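Local coordinates for putative GH105 family protein (PDB 3QWT), which is of unknown function but, as a probable member of glycoside hydrolase family 105 with an alpha/alpha toroid fold, may hydrolyse unsaturated oligosaccharides, at residues 134-139 / 184-190; 147-153 / 193-197; 92-96 / 117-121; 65-70 / 110-115. All coordinates share one frame; numbering follows the deposited sequence.

The four contacts tie helices, and the turns and loops between them, into an alpha/alpha toroid. Contacts 4 and 3 cross along the chain: both use helix 114-125, paired with the start of helix 67-83 in contact 4 and with helix 86-102 in contact 3. Their centres lie about 11 Å apart, and F96 and W95 of contact 3 pack directly on P114 of contact 4. Contacts 1 and 2 come later, again cross, and share helix 188-205, with centres about 16 Å apart. Contacts 1, 3 and 4 form one continuous packed region; contact 2 joins contact 1 along the chain only. The second subunit reaches contact 1 and the third contact 2, whereas no other chain touches contacts 3 and 4.

Contact 1 of 4, residues 134-139 / 184-190; sequences LETWAE and LLNRPEY
The backbones of 134-139 and 184-190 stay well apart, the CA atoms of A138 and Y190 being 7.8 Å from each other, and long side chains span the gap. One segment belongs to helix 131-143 of the alpha/alpha toroid. The other is the turn between helices 170-184 and 188-205, where N186, with positive phi, is the C' residue of a Schellman motif, a place asparagine tolerates well.

After this turn R187 reaches back, its chain extended from CG to NE, and NH2 forms a salt bridge with E135 OE2 at 2.7 Å. Only OE2 and NH2 meet, with the two planes 34° apart, so the bridge is single and not two-pronged. L185 is apolar and suits its place over the flat guanidinium: its CD1 lies over the centre of that group and also meets E135 CG at 4.1 Å. Three residues further along the helix, A138 is small enough for Y190 to come close, CB meeting ring atom CE2 at 3.7 Å.

Y190 joins the two charged residues through its hydroxyl. Its OH accepts a bond from R187 NH1, which lies 2.8 Å away with OH in the guanidinium plane, and R187 CB sits over the ring's face. The nearby arginine may make the hydroxyl a stronger donor. E135 and E139 also have weak, long ion pairs to R378 and R311 of the second subunit. A bend at chi2 (-59°) folds E139 back, and the anti lone pair of its OE2 receives the Y190 OH bond at 2.7 Å.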
loop_
_atom_site.group_PDB
_atom_site.type_symbol
_atom_site.label_atom_id
_atom_site.label_comp_id
_atom_site.label_asym_id
_atom_site.label_seq_id
_atom_site.Cartn_x
_atom_site.Cartn_y
_atom_site.Cartn_z
ATOM N N LEU A 134 26.691 17.989 -4.243
ATOM C CA LEU A 134 25.241 18.143 -4.336
ATOM C C LEU A 134 24.588 18.246 -2.967
ATOM O O LEU A 134 23.755 19.129 -2.745
ATOM C CB LEU A 134 24.626 16.984 -5.118
ATOM C CG LEU A 134 25.112 16.806 -6.552
ATOM C CD1 LEU A 134 24.640 15.466 -7.068
ATOM C CD2 LEU A 134 24.616 17.926 -7.450
ATOM N N GLU A 135 24.975 17.360 -2.045
ATOM C CA GLU A 135 24.424 17.409 -0.692
ATOM C C GLU A 135 24.795 18.706 0.004
ATOM O O GLU A 135 23.968 19.341 0.642
ATOM C CB GLU A 135 24.896 16.224 0.172
ATOM C CG GLU A 135 24.410 14.886 -0.303
ATOM C CD GLU A 135 24.729 13.773 0.671
ATOM O OE1 GLU A 135 25.745 13.886 1.395
ATOM O OE2 GLU A 135 23.960 12.789 0.714
ATOM N N THR A 136 26.057 19.089 -0.096
ATOM C CA THR A 136 26.491 20.252 0.651
ATOM C C THR A 136 25.758 21.522 0.211
ATOM O O THR A 136 25.248 22.266 1.055
ATOM C CB THR A 136 27.978 20.435 0.577
ATOM O OG1 THR A 136 28.614 19.211 0.982
ATOM C CG2 THR A 136 28.389 21.562 1.504
ATOM N N TRP A 137 25.659 21.732 -1.101
ATOM C CA TRP A 137 25.076 22.963 -1.633
ATOM C C TRP A 137 23.553 23.002 -1.496
ATOM O O TRP A 137 22.976 24.052 -1.208
ATOM C CB TRP A 137 25.498 23.177 -3.096
ATOM C CG TRP A 137 26.916 23.730 -3.284
ATOM C CD1 TRP A 137 28.087 23.073 -3.061
ATOM C CD2 TRP A 137 27.273 25.024 -3.773
ATOM N NE1 TRP A 137 29.152 23.875 -3.381
ATOM C CE2 TRP A 137 28.678 25.087 -3.808
ATOM C CE3 TRP A 137 26.537 26.143 -4.191
ATOM C CZ2 TRP A 137 29.364 26.215 -4.229
ATOM C CZ3 TRP A 137 27.226 27.272 -4.610
ATOM C CH2 TRP A 137 28.623 27.300 -4.625
ATOM N N ALA A 138 22.899 21.866 -1.711
ATOM C CA ALA A 138 21.457 21.811 -1.485
ATOM C C ALA A 138 21.169 22.028 -0.001
ATOM O O ALA A 138 20.243 22.752 0.356
ATOM C CB ALA A 138 20.860 20.488 -1.964
ATOM N N GLU A 139 21.960 21.398 0.862
ATOM C CA GLU A 139 21.775 21.585 2.301
ATOM C C GLU A 139 21.949 23.056 2.668
ATOM O O GLU A 139 21.234 23.566 3.535
ATOM C CB GLU A 139 22.742 20.721 3.119
ATOM C CG GLU A 139 22.233 19.317 3.415
ATOM C CD GLU A 139 20.911 19.322 4.200
ATOM O OE1 GLU A 139 20.893 19.823 5.352
ATOM O OE2 GLU A 139 19.893 18.831 3.654
ATOM N N LEU A 184 16.213 13.892 -7.295
ATOM C CA LEU A 184 17.351 12.989 -7.481
ATOM C C LEU A 184 17.751 12.214 -6.222
ATOM O O LEU A 184 17.886 10.993 -6.255
ATOM C CB LEU A 184 18.559 13.760 -8.030
ATOM C CG LEU A 184 19.842 12.941 -8.230
ATOM C CD1 LEU A 184 19.585 11.756 -9.138
ATOM C CD2 LEU A 184 20.984 13.802 -8.791
ATOM N N LEU A 185 17.946 12.918 -5.112
ATOM C CA LEU A 185 18.369 12.264 -3.877
ATOM C C LEU A 185 17.191 11.761 -3.042
ATOM O O LEU A 185 17.360 11.411 -1.882
ATOM C CB LEU A 185 19.235 13.218 -3.033
ATOM C CG LEU A 185 20.433 13.865 -3.728
ATOM C CD1 LEU A 185 21.176 14.700 -2.746
ATOM C CD2 LEU A 185 21.351 12.828 -4.363
ATOM N N ASN A 186 15.998 11.732 -3.628
ATOM C CA ASN A 186 14.785 11.388 -2.871
ATOM C C ASN A 186 14.684 12.143 -1.551
ATOM O O ASN A 186 14.578 11.530 -0.485
ATOM C CB ASN A 186 14.696 9.879 -2.593
ATOM C CG ASN A 186 14.592 9.055 -3.864
ATOM O OD1 ASN A 186 13.750 9.316 -4.728
ATOM N ND2 ASN A 186 15.460 8.056 -3.988
ATOM N N ARG A 187 14.739 13.468 -1.625
ATOM C CA ARG A 187 14.563 14.297 -0.448
ATOM C C ARG A 187 13.395 15.241 -0.694
ATOM O O ARG A 187 13.579 16.382 -1.127
ATOM C CB ARG A 187 15.861 15.034 -0.119
ATOM C CG ARG A 187 16.995 14.071 0.254
ATOM C CD ARG A 187 18.303 14.785 0.596
ATOM N NE ARG A 187 19.372 13.838 0.939
ATOM C CZ ARG A 187 20.578 14.190 1.377
ATOM N NH1 ARG A 187 20.901 15.480 1.533
ATOM N NH2 ARG A 187 21.466 13.249 1.658
ATOM N N PRO A 188 12.170 14.766 -0.412
ATOM C CA PRO A 188 10.987 15.545 -0.812
ATOM C C PRO A 188 10.918 16.895 -0.110
ATOM O O PRO A 188 10.160 17.741 -0.587
ATOM C CB PRO A 188 9.798 14.664 -0.376
ATOM C CG PRO A 188 10.394 13.336 0.034
ATOM C CD PRO A 188 11.823 13.591 0.407
ATOM N N GLU A 189 11.669 17.090 0.981
ATOM C CA GLU A 189 11.718 18.393 1.646
ATOM C C GLU A 189 12.243 19.452 0.698
ATOM O O GLU A 189 11.774 20.584 0.723
ATOM C CB GLU A 189 12.632 18.391 2.875
ATOM C CG GLU A 189 12.283 17.373 3.920
ATOM C CD GLU A 189 12.823 15.967 3.589
ATOM O OE1 GLU A 189 13.310 15.736 2.450
ATOM O OE2 GLU A 189 12.754 15.088 4.484
ATOM N N TYR A 190 13.242 19.093 -0.108
ATOM C CA TYR A 190 13.847 20.046 -1.043
ATOM C C TYR A 190 12.797 20.501 -2.049
ATOM O O TYR A 190 12.725 21.672 -2.417
ATOM C CB TYR A 190 15.006 19.425 -1.824
ATOM C CG TYR A 190 16.210 19.034 -1.008
ATOM C CD1 TYR A 190 16.289 19.305 0.360
ATOM C CD2 TYR A 190 17.290 18.393 -1.619
ATOM C CE1 TYR A 190 17.418 18.924 1.108
ATOM C CE2 TYR A 190 18.402 18.004 -0.891
ATOM C CZ TYR A 190 18.470 18.279 0.463
ATOM O OH TYR A 190 19.599 17.897 1.145
#

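Contact 2 of 4, residues 147-153 / 193-197; sequences RTDHGGM and EATYQ
Q197 meets the loop with both ends of its amide. NE2 donates to G151 O at 2.7 Å, lying in the carbonyl plane, while OE1 accepts from the backbone N of M153 at 2.9 Å; that donor stands above the amide's carbonyl plane. Glutamine suits this place because one flat group can serve a backbone acceptor and a backbone donor together. One residue back, Y196 OH donates to H150 O at 2.7 Å, the carbonyl oxygen lying at the edge of the ring. M153, a selenomethionine, crosses the glutamine at about a right angle, and its CG packs closely on Q197 CD.

These bonds hold the loop after helix 131-143 to helix 188-205 of the alpha/alpha toroid. G151 has positive phi, which glycine adopts readily.

A second bond from Q197 NE2, to E193 OE1 at 2.9 Å, one helical turn earlier, further holds the amide's orientation. That oxygen also receives a weak bond from R147 NH2 at 3.1 Å, part of a salt bridge, and M153 CE lies over one face of the R147 guanidinium, toward its rim. A water accepts from R147 NE and donates to both E193 OE1 and G151 O. Further out, R147 NH1 is hydrogen-bonded to A141 O, and E193 OE2 forms a salt bridge with R258 of the third subunit, whose guanidinium also makes a cation-pi contact with Y196.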
loop_
_atom_site.group_PDB
_atom_site.type_symbol
_atom_site.label_atom_id
_atom_site.label_comp_id
_atom_site.label_asym_id
_atom_site.label_seq_id
_atom_site.Cartn_x
_atom_site.Cartn_y
_atom_site.Cartn_z
ATOM N N ARG A 147 17.330 34.211 4.293
ATOM C CA ARG A 147 15.913 34.322 3.871
ATOM C C ARG A 147 15.342 35.700 4.167
ATOM O O ARG A 147 15.727 36.337 5.145
ATOM C CB ARG A 147 15.020 33.278 4.555
ATOM C CG ARG A 147 15.418 31.825 4.321
ATOM C CD ARG A 147 15.215 31.401 2.878
ATOM N NE ARG A 147 14.900 29.977 2.780
ATOM C CZ ARG A 147 15.791 29.019 2.532
ATOM N NH1 ARG A 147 17.066 29.319 2.361
ATOM N NH2 ARG A 147 15.410 27.752 2.468
ATOM N N THR A 148 14.406 36.141 3.335
ATOM C CA THR A 148 13.671 37.359 3.597
ATOM C C THR A 148 12.519 37.027 4.526
ATOM O O THR A 148 12.368 35.876 4.928
ATOM C CB THR A 148 13.079 37.939 2.305
ATOM O OG1 THR A 148 11.989 37.122 1.858
ATOM C CG2 THR A 148 14.137 38.023 1.210
ATOM N N ASP A 149 11.723 38.046 4.866
ATOM C CA ASP A 149 10.404 37.868 5.448
ATOM C C ASP A 149 9.701 36.710 4.756
ATOM O O ASP A 149 9.873 36.499 3.548
ATOM C CB ASP A 149 9.550 39.129 5.215
ATOM C CG ASP A 149 10.017 40.333 6.030
ATOM O OD1 ASP A 149 11.115 40.285 6.633
ATOM O OD2 ASP A 149 9.279 41.339 6.053
ATOM N N HIS A 150 8.893 35.981 5.519
ATOM C CA HIS A 150 8.060 34.915 4.976
ATOM C C HIS A 150 8.920 33.853 4.316
ATOM O O HIS A 150 8.472 33.150 3.419
ATOM C CB HIS A 150 7.038 35.492 3.989
ATOM C CG HIS A 150 6.065 36.429 4.623
ATOM N ND1 HIS A 150 5.167 36.020 5.590
ATOM C CD2 HIS A 150 5.844 37.755 4.441
ATOM C CE1 HIS A 150 4.437 37.054 5.975
ATOM N NE2 HIS A 150 4.821 38.118 5.288
ATOM N N GLY A 151 10.168 33.763 4.763
ATOM C CA GLY A 151 11.053 32.698 4.350
ATOM C C GLY A 151 11.287 32.674 2.860
ATOM O O GLY A 151 11.567 31.625 2.287
ATOM N N GLY A 152 11.171 33.836 2.224
ATOM C CA GLY A 152 11.523 33.942 0.822
ATOM C C GLY A 152 13.023 33.822 0.659
ATOM O O GLY A 152 13.792 34.287 1.502
HETATM N N MSE A 153 13.454 33.181 -0.414
HETATM C CA MSE A 153 14.881 33.110 -0.703
HETATM C C MSE A 153 15.422 34.489 -1.077
HETATM O O MSE A 153 14.899 35.158 -1.976
HETATM C CB MSE A 153 15.151 32.108 -1.807
HETATM C CG MSE A 153 14.941 30.681 -1.333
HETATM SE SE MSE A 153 15.666 29.436 -2.615
HETATM C CE MSE A 153 15.870 27.878 -1.460
ATOM N N GLU A 193 10.206 22.784 -0.425
ATOM C CA GLU A 193 10.793 24.105 -0.295
ATOM C C GLU A 193 10.737 24.816 -1.638
ATOM O O GLU A 193 10.390 25.997 -1.725
ATOM C CB GLU A 193 12.244 23.989 0.182
ATOM C CG GLU A 193 12.987 25.314 0.199
ATOM C CD GLU A 193 12.406 26.328 1.196
ATOM O OE1 GLU A 193 12.699 27.535 1.061
ATOM O OE2 GLU A 193 11.678 25.920 2.125
ATOM N N ALA A 194 11.087 24.083 -2.686
ATOM C CA ALA A 194 11.133 24.649 -4.032
ATOM C C ALA A 194 9.754 25.172 -4.504
ATOM O O ALA A 194 9.637 26.262 -5.048
ATOM C CB ALA A 194 11.706 23.621 -5.010
ATOM N N THR A 195 8.720 24.380 -4.270
ATOM C CA THR A 195 7.349 24.756 -4.597
ATOM C C THR A 195 6.913 25.972 -3.823
ATOM O O THR A 195 6.304 26.893 -4.384
ATOM C CB THR A 195 6.402 23.616 -4.258
ATOM O OG1 THR A 195 6.847 22.461 -4.966
ATOM C CG2 THR A 195 4.947 23.958 -4.669
ATOM N N TYR A 196 7.216 25.979 -2.526
ATOM C CA TYR A 196 6.900 27.147 -1.727
ATOM C C TYR A 196 7.591 28.388 -2.295
ATOM O O TYR A 196 6.970 29.442 -2.438
ATOM C CB TYR A 196 7.244 26.944 -0.263
ATOM C CG TYR A 196 7.022 28.172 0.573
ATOM C CD1 TYR A 196 5.740 28.521 1.002
ATOM C CD2 TYR A 196 8.087 29.008 0.916
ATOM C CE1 TYR A 196 5.519 29.646 1.766
ATOM C CE2 TYR A 196 7.882 30.151 1.695
ATOM C CZ TYR A 196 6.586 30.461 2.110
ATOM O OH TYR A 196 6.356 31.582 2.866
ATOM N N GLN A 197 8.865 28.262 -2.646
ATOM C CA GLN A 197 9.552 29.416 -3.197
ATOM C C GLN A 197 8.830 29.926 -4.467
ATOM O O GLN A 197 8.684 31.134 -4.659
ATOM C CB GLN A 197 11.027 29.119 -3.449
ATOM C CG GLN A 197 11.858 29.010 -2.164
ATOM C CD GLN A 197 11.778 30.280 -1.318
ATOM O OE1 GLN A 197 11.684 31.395 -1.854
ATOM N NE2 GLN A 197 11.797 30.117 0.007
HETATM O O HOH W 1 12.114 29.119 3.157
#

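Contact 3 of 4, residues 92-96 / 117-121; sequences IDDWF and TLAYR
T117, L118 and R121 of helix 114-125 face I92, D93 and F96 of helix 86-102. The two short segments cross at -116°, with their axes 11.2 Å apart at the closest point, a spacing wide enough for sizeable side chains to mesh between them.

T117 contributes its methyl group. CG2 is anti to the backbone N while OG1 sits beside it (chi1 -60°), and this turns the methyl onto I92 CG2 at 4.0 Å and toward the edge of the F96 ring. Threonine thus offers an apolar surface where the neighbours are a branched aliphatic chain and an aromatic ring.

L118 comes next and lies over the ring itself. Its CD1 is 3.7 Å from the F96 ring centroid and almost on the ring normal, a CH-pi contact, while CB touches F96 CZ at 3.6 Å. A branched leucine fits well, since one methyl can lie on the face while the beta carbon meets the far end of the ring.

R121, one turn after T117, first passes I92, its CG being 3.9 Å from I92 CG2. Bends at chi2 and chi3 then bring the guanidinium side-on to D93. NE binds OD1 and NH2 binds OD2, each at 2.8 Å and each on a syn lone pair, with the two planes only 13° apart. This bidentate grip probably holds both flat groups in orientation; D93 OD2 also forms a salt bridge with R89, and the remaining nitrogen of R121, NH1, one with E124 OE1. An apolar core closed by a salt bridge joins two helices of the alpha/alpha toroid, the fold of the six-hairpin glycosidases.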
loop_
_atom_site.group_PDB
_atom_site.type_symbol
_atom_site.label_atom_id
_atom_site.label_comp_id
_atom_site.label_asym_id
_atom_site.label_seq_id
_atom_site.Cartn_x
_atom_site.Cartn_y
_atom_site.Cartn_z
ATOM N N ILE A 92 31.149 19.534 -20.629
ATOM C CA ILE A 92 30.504 19.623 -19.315
ATOM C C ILE A 92 31.363 19.034 -18.196
ATOM O O ILE A 92 31.676 19.711 -17.196
ATOM C CB ILE A 92 29.157 18.913 -19.327
ATOM C CG1 ILE A 92 28.163 19.715 -20.168
ATOM C CG2 ILE A 92 28.640 18.689 -17.898
ATOM C CD1 ILE A 92 26.971 18.887 -20.635
ATOM N N ASP A 93 31.750 17.774 -18.363
ATOM C CA ASP A 93 32.555 17.114 -17.344
ATOM C C ASP A 93 33.876 17.854 -17.100
ATOM O O ASP A 93 34.312 18.000 -15.950
ATOM C CB ASP A 93 32.790 15.648 -17.700
ATOM C CG ASP A 93 31.499 14.832 -17.698
ATOM O OD1 ASP A 93 30.432 15.370 -17.294
ATOM O OD2 ASP A 93 31.558 13.652 -18.108
ATOM N N ASP A 94 34.493 18.343 -18.178
ATOM C CA ASP A 94 35.729 19.105 -18.054
ATOM C C ASP A 94 35.532 20.376 -17.225
ATOM O O ASP A 94 36.339 20.674 -16.356
ATOM C CB ASP A 94 36.314 19.456 -19.428
ATOM C CG ASP A 94 36.927 18.257 -20.128
ATOM O OD1 ASP A 94 37.145 17.218 -19.469
ATOM O OD2 ASP A 94 37.192 18.366 -21.345
ATOM N N TRP A 95 34.473 21.133 -17.496
ATOM C CA TRP A 95 34.241 22.336 -16.715
ATOM C C TRP A 95 34.187 21.993 -15.233
ATOM O O TRP A 95 34.795 22.672 -14.401
ATOM C CB TRP A 95 32.942 23.021 -17.119
ATOM C CG TRP A 95 32.767 24.369 -16.481
ATOM C CD1 TRP A 95 33.149 25.579 -17.008
ATOM C CD2 TRP A 95 32.166 24.660 -15.210
ATOM N NE1 TRP A 95 32.819 26.589 -16.149
ATOM C CE2 TRP A 95 32.216 26.063 -15.038
ATOM C CE3 TRP A 95 31.584 23.874 -14.204
ATOM C CZ2 TRP A 95 31.707 26.703 -13.899
ATOM C CZ3 TRP A 95 31.075 24.510 -13.071
ATOM C CH2 TRP A 95 31.138 25.914 -12.932
ATOM N N PHE A 96 33.440 20.950 -14.898
ATOM C CA PHE A 96 33.329 20.543 -13.504
ATOM C C PHE A 96 34.662 20.099 -12.919
ATOM O O PHE A 96 35.000 20.472 -11.804
ATOM C CB PHE A 96 32.271 19.454 -13.317
ATOM C CG PHE A 96 30.871 19.983 -13.304
ATOM C CD1 PHE A 96 30.491 20.932 -12.373
ATOM C CD2 PHE A 96 29.937 19.542 -14.227
ATOM C CE1 PHE A 96 29.208 21.442 -12.359
ATOM C CE2 PHE A 96 28.648 20.041 -14.215
ATOM C CZ PHE A 96 28.287 20.992 -13.281
ATOM N N THR A 117 23.051 21.064 -13.494
ATOM C CA THR A 117 23.631 20.177 -14.504
ATOM C C THR A 117 24.399 19.020 -13.870
ATOM O O THR A 117 24.361 17.883 -14.356
ATOM C CB THR A 117 24.513 20.957 -15.475
ATOM O OG1 THR A 117 23.714 21.951 -16.127
ATOM C CG2 THR A 117 25.131 20.041 -16.522
ATOM N N LEU A 118 25.084 19.311 -12.771
ATOM C CA LEU A 118 25.807 18.281 -12.057
ATOM C C LEU A 118 24.834 17.204 -11.574
ATOM O O LEU A 118 25.143 15.999 -11.602
ATOM C CB LEU A 118 26.556 18.875 -10.868
ATOM C CG LEU A 118 27.545 17.885 -10.257
ATOM C CD1 LEU A 118 28.673 17.492 -11.241
ATOM C CD2 LEU A 118 28.097 18.419 -8.938
ATOM N N ALA A 119 23.657 17.647 -11.141
ATOM C CA ALA A 119 22.654 16.705 -10.669
ATOM C C ALA A 119 22.342 15.709 -11.770
ATOM O O ALA A 119 22.301 14.510 -11.527
ATOM C CB ALA A 119 21.370 17.424 -10.189
ATOM N N TYR A 120 22.146 16.208 -12.983
ATOM C CA TYR A 120 21.851 15.332 -14.104
ATOM C C TYR A 120 23.030 14.414 -14.420
ATOM O O TYR A 120 22.850 13.261 -14.785
ATOM C CB TYR A 120 21.495 16.138 -15.345
ATOM C CG TYR A 120 20.044 16.540 -15.439
ATOM C CD1 TYR A 120 19.638 17.847 -15.140
ATOM C CD2 TYR A 120 19.074 15.617 -15.822
ATOM C CE1 TYR A 120 18.303 18.223 -15.237
ATOM C CE2 TYR A 120 17.739 15.985 -15.917
ATOM C CZ TYR A 120 17.360 17.292 -15.625
ATOM O OH TYR A 120 16.039 17.663 -15.717
ATOM N N ARG A 121 24.243 14.929 -14.289
ATOM C CA ARG A 121 25.402 14.106 -14.590
ATOM C C ARG A 121 25.560 13.021 -13.525
ATOM O O ARG A 121 25.899 11.884 -13.835
ATOM C CB ARG A 121 26.679 14.947 -14.763
ATOM C CG ARG A 121 26.679 15.843 -16.021
ATOM C CD ARG A 121 26.662 15.027 -17.317
ATOM N NE ARG A 121 27.886 14.246 -17.515
ATOM C CZ ARG A 121 27.919 12.973 -17.901
ATOM N NH1 ARG A 121 26.790 12.321 -18.131
ATOM N NH2 ARG A 121 29.085 12.343 -18.042
#

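Contact 4 of 4, residues 65-70 / 110-115; sequences WEWTHG and NTMAPF
The start of helix 67-83 packs against a type I turn, N110 to A113, that leads into helix 114-125 of the alpha/alpha toroid. Backbones come unusually near here: the CA atoms of G70 and P114 are 3.9 Å apart. Glycine suits this place because its bare CA lies directly on A113 CB and on the proline ring, at 3.7 Å from the former. Alongside, a water donates to both G70 O and A113 O.

W65 closes one end of the contact. Its NE1 donates to T111 O at 3.1 Å, in the carbonyl plane and on a lone pair, while the far rim of the indole, at CZ2, meets F115 CZ at 3.7 Å. Tryptophan can do both, having a polar and an apolar edge. At the other end, W67 and N110 lie side by side, CB to CB 3.5 Å; with W67 CG between backbone N and carbonyl carbon (chi1 69°), the indole runs alongside the N110 amide, CD1 near CG. N110 ND2 is hydrogen-bonded to a glycerol, probably from the crystallisation liquor, which may mark a pocket.

Around this core, W95 and F96 of helix 86-102 lie against P114, M173 of helix 170-184 against W67, N110 and A113, and W137 of helix 131-143 against T111 and F115.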
loop_
_atom_site.group_PDB
_atom_site.type_symbol
_atom_site.label_atom_id
_atom_site.label_comp_id
_atom_site.label_asym_id
_atom_site.label_seq_id
_atom_site.Cartn_x
_atom_site.Cartn_y
_atom_site.Cartn_z
ATOM N N TRP A 65 33.411 30.734 -12.732
ATOM C CA TRP A 65 32.321 30.113 -12.001
ATOM C C TRP A 65 31.279 31.137 -11.564
ATOM O O TRP A 65 31.441 31.807 -10.543
ATOM C CB TRP A 65 32.864 29.380 -10.774
ATOM C CG TRP A 65 31.843 28.542 -10.008
ATOM C CD1 TRP A 65 30.476 28.695 -9.981
ATOM C CD2 TRP A 65 32.134 27.410 -9.166
ATOM N NE1 TRP A 65 29.904 27.728 -9.163
ATOM C CE2 TRP A 65 30.902 26.935 -8.652
ATOM C CE3 TRP A 65 33.320 26.767 -8.783
ATOM C CZ2 TRP A 65 30.828 25.847 -7.783
ATOM C CZ3 TRP A 65 33.245 25.678 -7.923
ATOM C CH2 TRP A 65 32.008 25.232 -7.427
ATOM N N GLU A 66 30.217 31.271 -12.342
ATOM C CA GLU A 66 29.021 31.950 -11.853
ATOM C C GLU A 66 27.743 31.514 -12.565
ATOM O O GLU A 66 27.741 30.554 -13.333
ATOM C CB GLU A 66 29.153 33.469 -11.890
ATOM C CG GLU A 66 28.190 34.124 -10.900
ATOM C CD GLU A 66 27.922 35.539 -11.240
ATOM O OE1 GLU A 66 27.709 36.346 -10.315
ATOM O OE2 GLU A 66 27.925 35.852 -12.444
ATOM N N TRP A 67 26.655 32.220 -12.300
ATOM C CA TRP A 67 25.353 31.789 -12.805
ATOM C C TRP A 67 25.396 31.596 -14.308
ATOM O O TRP A 67 24.682 30.762 -14.861
ATOM C CB TRP A 67 24.241 32.766 -12.405
ATOM C CG TRP A 67 24.326 34.106 -13.084
ATOM C CD1 TRP A 67 25.023 35.201 -12.656
ATOM C CD2 TRP A 67 23.698 34.488 -14.312
ATOM N NE1 TRP A 67 24.865 36.239 -13.537
ATOM C CE2 TRP A 67 24.058 35.829 -14.565
ATOM C CE3 TRP A 67 22.869 33.827 -15.222
ATOM C CZ2 TRP A 67 23.617 36.524 -15.691
ATOM C CZ3 TRP A 67 22.423 34.517 -16.335
ATOM C CH2 TRP A 67 22.805 35.856 -16.563
ATOM N N THR A 68 26.257 32.349 -14.965
ATOM C CA THR A 68 26.267 32.364 -16.421
ATOM C C THR A 68 26.709 31.005 -16.921
ATOM O O THR A 68 26.080 30.415 -17.791
ATOM C CB THR A 68 27.200 33.470 -16.975
ATOM O OG1 THR A 68 28.552 33.213 -16.560
ATOM C CG2 THR A 68 26.751 34.840 -16.465
ATOM N N HIS A 69 27.797 30.510 -16.350
ATOM C CA HIS A 69 28.250 29.151 -16.615
ATOM C C HIS A 69 27.169 28.145 -16.254
ATOM O O HIS A 69 27.028 27.115 -16.908
ATOM C CB HIS A 69 29.532 28.865 -15.826
ATOM C CG HIS A 69 30.540 29.961 -15.935
ATOM N ND1 HIS A 69 30.518 31.074 -15.125
ATOM C CD2 HIS A 69 31.561 30.151 -16.805
ATOM C CE1 HIS A 69 31.499 31.888 -15.466
ATOM N NE2 HIS A 69 32.147 31.349 -16.485
ATOM N N GLY A 70 26.401 28.457 -15.217
ATOM C CA GLY A 70 25.313 27.585 -14.795
ATOM C C GLY A 70 24.330 27.408 -15.936
ATOM O O GLY A 70 23.969 26.292 -16.298
ATOM N N ASN A 110 23.605 32.607 -7.182
ATOM C CA ASN A 110 24.162 32.416 -8.534
ATOM C C ASN A 110 25.163 31.280 -8.717
ATOM O O ASN A 110 25.091 30.524 -9.690
ATOM C CB ASN A 110 24.768 33.712 -9.055
ATOM C CG ASN A 110 23.703 34.778 -9.321
ATOM O OD1 ASN A 110 22.577 34.453 -9.685
ATOM N ND2 ASN A 110 24.062 36.048 -9.134
ATOM N N THR A 111 26.102 31.153 -7.794
ATOM C CA THR A 111 27.080 30.072 -7.907
ATOM C C THR A 111 26.425 28.676 -7.742
ATOM O O THR A 111 27.055 27.641 -7.986
ATOM C CB THR A 111 28.224 30.272 -6.907
ATOM O OG1 THR A 111 27.693 30.318 -5.576
ATOM C CG2 THR A 111 28.992 31.585 -7.213
HETATM N N MSE A 112 25.152 28.670 -7.363
HETATM C CA MSE A 112 24.350 27.443 -7.232
HETATM C C MSE A 112 23.989 26.834 -8.589
HETATM O O MSE A 112 23.948 25.607 -8.738
HETATM C CB MSE A 112 23.063 27.752 -6.432
HETATM C CG MSE A 112 22.047 26.613 -6.329
HETATM SE SE MSE A 112 22.577 25.193 -5.047
HETATM C CE MSE A 112 22.697 26.268 -3.480
ATOM N N ALA A 113 23.741 27.698 -9.572
ATOM C CA ALA A 113 23.198 27.280 -10.880
ATOM C C ALA A 113 23.844 26.053 -11.503
ATOM O O ALA A 113 23.138 25.175 -11.995
ATOM C CB ALA A 113 23.215 28.447 -11.869
ATOM N N PRO A 114 25.186 25.973 -11.485
ATOM C CA PRO A 114 25.787 24.788 -12.114
ATOM C C PRO A 114 25.369 23.438 -11.493
ATOM O O PRO A 114 25.546 22.398 -12.119
ATOM C CB PRO A 114 27.293 25.023 -11.942
ATOM C CG PRO A 114 27.415 26.543 -11.937
ATOM C CD PRO A 114 26.187 27.023 -11.196
ATOM N N PHE A 115 24.821 23.438 -10.291
ATOM C CA PHE A 115 24.526 22.147 -9.669
ATOM C C PHE A 115 23.306 21.442 -10.251
ATOM O O PHE A 115 23.166 20.218 -10.135
ATOM C CB PHE A 115 24.531 22.249 -8.150
ATOM C CG PHE A 115 25.886 22.581 -7.609
ATOM C CD1 PHE A 115 26.872 21.608 -7.558
ATOM C CD2 PHE A 115 26.202 23.881 -7.234
ATOM C CE1 PHE A 115 28.137 21.915 -7.095
ATOM C CE2 PHE A 115 27.463 24.195 -6.767
ATOM C CZ PHE A 115 28.435 23.213 -6.696
HETATM O O HOH W 2 27.047 36.679 -7.996
HETATM O O HOH W 3 23.343 24.033 -14.739
#